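Local coordinates for protein isomaltose glucohydrolase (Kribbella flavida, PDB 5Z3E) that hydrolyses the alpha-1,6-glucosidic linkage of isomaltose from its non-reducing end, releasing beta-D-glucose and D-glucose, at residues 350-355 with 378-383. The protein carries 1 engineered substitution. Residues are numbered along the deposited sequence; the frame is centred on the assembly and turned at random.
Sequences DGDLPA and ATPLLW. Engineered in segment 350-355: Ala355 (natural residue Glu).
Leu381 N donates to Leu353 O at 3.0 Å and Ala355 N to Ala378 O at 2.9 Å, so that two backbone bonds pin the loop 350-355 to the turn leading into helix 382-394. Each acceptor also takes a CA-H...O contact, Leu353 O from Pro380 CA and Ala378 O from Pro354 CA. Between these bonds the peptide Thr379-Pro380 is cis, a local kink that illustrates how an irregular turn can still pair its backbone. Thr379 divides its branches: OG1, beside the backbone N (chi1 -48°), lies 3.3 Å from Pro354 CB and is hydrogen-bonded to Val377 O, which leaves CG2 anti to that N and 3.8 Å from Asp352 CB. Asp352 runs alongside the Pro380 ring, pointing the same way, with OD2 3.7 Å from Pro380 CD; OD1 is hydrogen-bonded to His44 NE2. At the far end Leu381, the N-cap residue of the helix, sets CD2 3.8 Å from the methyl CB of Ala355. This engineered alanine replaces the glutamate inferred to be the proton acceptor, a position the contact itself holds. Leu353 turns away onto helix 382-394, Pro354 and Leu381 meet Ile317 and Leu318 of helix 317-329, and loop 350-355 runs on into strand 356-357.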
ATOM      1  N   ASP A 350       5.974 -19.306  14.933  1.00 25.34           N
ATOM      2  CA  ASP A 350       4.541 -19.548  14.602  1.00 27.51           C
ATOM      3  C   ASP A 350       4.246 -19.271  13.125  1.00 23.74           C
ATOM      4  O   ASP A 350       3.111 -19.495  12.675  1.00 27.86           O
ATOM      5  CB  ASP A 350       3.633 -18.651  15.465  1.00 27.96           C
ATOM      6  CG  ASP A 350       3.636 -19.027  16.925  1.00 39.87           C
ATOM      7  OD1 ASP A 350       3.863 -20.209  17.252  1.00 44.44           O
ATOM      8  OD2 ASP A 350       3.504 -18.122  17.784  1.00 63.20           O
ATOM      9  N   GLY A 351       5.222 -18.784  12.370  1.00 19.69           N
ATOM     10  CA  GLY A 351       5.028 -18.377  10.959  1.00 19.03           C
ATOM     11  C   GLY A 351       4.680 -16.937  10.799  1.00 16.15           C
ATOM     12  O   GLY A 351       4.477 -16.476   9.676  1.00 16.20           O
ATOM     13  N   ASP A 352       4.599 -16.194  11.910  1.00 16.19           N
ATOM     14  CA  ASP A 352       4.180 -14.791  11.798  1.00 15.00           C
ATOM     15  C   ASP A 352       5.313 -13.925  11.282  1.00 14.50           C
ATOM     16  O   ASP A 352       6.495 -14.104  11.639  1.00 15.84           O
ATOM     17  CB  ASP A 352       3.733 -14.266  13.169  1.00 16.13           C
ATOM     18  CG  ASP A 352       2.444 -14.856  13.661  1.00 18.33           C
ATOM     19  OD1 ASP A 352       1.693 -15.447  12.862  1.00 18.14           O
ATOM     20  OD2 ASP A 352       2.163 -14.665  14.849  1.00 21.39           O
ATOM     21  N   LEU A 353       4.944 -12.937  10.459  1.00 13.54           N
ATOM     22  CA  LEU A 353       5.895 -12.025   9.863  1.00 12.92           C
ATOM     23  C   LEU A 353       5.807 -10.673  10.534  1.00 12.68           C
ATOM     24  O   LEU A 353       4.705 -10.092  10.630  1.00 13.53           O
ATOM     25  CB  LEU A 353       5.635 -11.852   8.358  1.00 12.46           C
ATOM     26  CG  LEU A 353       5.965 -13.064   7.498  1.00 12.82           C
ATOM     27  CD1 LEU A 353       5.360 -12.896   6.123  1.00 12.40           C
ATOM     28  CD2 LEU A 353       7.460 -13.278   7.399  1.00 13.38           C
ATOM     29  N   PRO A 354       6.921 -10.143  11.000  1.00 13.22           N
ATOM     30  CA  PRO A 354       6.937  -8.820  11.615  1.00 13.46           C
ATOM     31  C   PRO A 354       6.811  -7.724  10.560  1.00 12.61           C
ATOM     32  O   PRO A 354       6.998  -7.964   9.356  1.00 12.69           O
ATOM     33  CB  PRO A 354       8.304  -8.737  12.269  1.00 16.44           C
ATOM     34  CG  PRO A 354       9.108  -9.587  11.429  1.00 20.93           C
ATOM     35  CD  PRO A 354       8.264 -10.734  10.946  1.00 15.51           C
ATOM     36  N   ALA A 355       6.572  -6.501  11.033  1.00 12.22           N
ATOM     37  CA  ALA A 355       6.669  -5.351  10.138  1.00 12.20           C
ATOM     38  C   ALA A 355       8.093  -5.197   9.585  1.00 11.80           C
ATOM     39  O   ALA A 355       8.308  -4.930   8.412  1.00 11.60           O
ATOM     40  CB  ALA A 355       6.255  -4.090  10.850  1.00 13.03           C
ATOM     41  N   ALA A 378       5.599  -4.728  15.661  1.00 17.45           N
ATOM     42  CA  ALA A 378       4.345  -5.393  15.311  1.00 16.54           C
ATOM     43  C   ALA A 378       4.559  -6.721  14.612  1.00 15.56           C
ATOM     44  O   ALA A 378       5.175  -6.782  13.536  1.00 16.37           O
ATOM     45  CB  ALA A 378       3.505  -4.494  14.416  1.00 17.40           C
ATOM     46  N   THR A 379       4.021  -7.766  15.215  1.00 15.76           N
ATOM     47  CA  THR A 379       4.108  -9.114  14.694  1.00 16.32           C
ATOM     48  C   THR A 379       2.890  -9.903  15.157  1.00 17.07           C
ATOM     49  O   THR A 379       2.689 -10.015  16.358  1.00 20.28           O
ATOM     50  CB  THR A 379       5.360  -9.814  15.176  1.00 19.01           C
ATOM     51  OG1 THR A 379       6.538  -9.031  15.030  1.00 21.83           O
ATOM     52  CG2 THR A 379       5.523 -11.166  14.545  1.00 21.32           C
ATOM     53  N   PRO A 380       2.098 -10.469  14.257  1.00 15.78           N
ATOM     54  CA  PRO A 380       2.164 -10.309  12.798  1.00 14.42           C
ATOM     55  C   PRO A 380       1.698  -8.923  12.362  1.00 13.81           C
ATOM     56  O   PRO A 380       0.805  -8.332  12.968  1.00 15.57           O
ATOM     57  CB  PRO A 380       1.154 -11.346  12.297  1.00 16.75           C
ATOM     58  CG  PRO A 380       0.118 -11.426  13.407  1.00 17.08           C
ATOM     59  CD  PRO A 380       0.899 -11.241  14.676  1.00 17.06           C
ATOM     60  N   LEU A 381       2.305  -8.421  11.297  1.00 12.56           N
ATOM     61  CA  LEU A 381       1.738  -7.296  10.570  1.00 11.84           C
ATOM     62  C   LEU A 381       0.963  -7.898   9.395  1.00 10.80           C
ATOM     63  O   LEU A 381       1.536  -8.585   8.563  1.00 11.44           O
ATOM     64  CB  LEU A 381       2.846  -6.379  10.042  1.00 11.87           C
ATOM     65  CG  LEU A 381       2.292  -5.109   9.402  1.00 11.33           C
ATOM     66  CD1 LEU A 381       1.796  -4.132  10.445  1.00 12.80           C
ATOM     67  CD2 LEU A 381       3.307  -4.445   8.481  1.00 11.74           C
ATOM     68  N   LEU A 382      -0.353  -7.663   9.337  1.00 10.96           N
ATOM     69  CA  LEU A 382      -1.121  -8.319   8.284  1.00 10.11           C
ATOM     70  C   LEU A 382      -0.615  -7.969   6.890  1.00  9.72           C
ATOM     71  O   LEU A 382      -0.551  -8.819   6.021  1.00  9.89           O
ATOM     72  CB  LEU A 382      -2.624  -8.084   8.420  1.00 10.24           C
ATOM     73  CG  LEU A 382      -3.384  -9.084   9.293  1.00 11.22           C
ATOM     74  CD1 LEU A 382      -2.997  -8.981  10.749  1.00 13.78           C
ATOM     75  CD2 LEU A 382      -4.867  -8.926   9.124  1.00 11.02           C
ATOM     76  N   TRP A 383      -0.219  -6.710   6.695  1.00  9.28           N
ATOM     77  CA  TRP A 383       0.306  -6.265   5.411  1.00  9.38           C
ATOM     78  C   TRP A 383       1.550  -7.075   5.009  1.00  9.17           C
ATOM     79  O   TRP A 383       1.738  -7.404   3.845  1.00  9.42           O
ATOM     80  CB  TRP A 383       0.566  -4.761   5.486  1.00  9.15           C
ATOM     81  CG  TRP A 383       0.942  -4.070   4.195  1.00  8.99           C
ATOM     82  CD1 TRP A 383       0.963  -4.588   2.941  1.00  9.72           C
ATOM     83  CD2 TRP A 383       1.378  -2.705   4.085  1.00  8.89           C
ATOM     84  NE1 TRP A 383       1.401  -3.628   2.051  1.00  9.97           N
ATOM     85  CE2 TRP A 383       1.663  -2.460   2.730  1.00  9.54           C
ATOM     86  CE3 TRP A 383       1.588  -1.672   5.007  1.00 10.01           C
ATOM     87  CZ2 TRP A 383       2.163  -1.253   2.280  1.00 10.19           C
ATOM     88  CZ3 TRP A 383       2.112  -0.472   4.546  1.00 10.84           C
ATOM     89  CH2 TRP A 383       2.404  -0.284   3.206  1.00 10.88           C
TER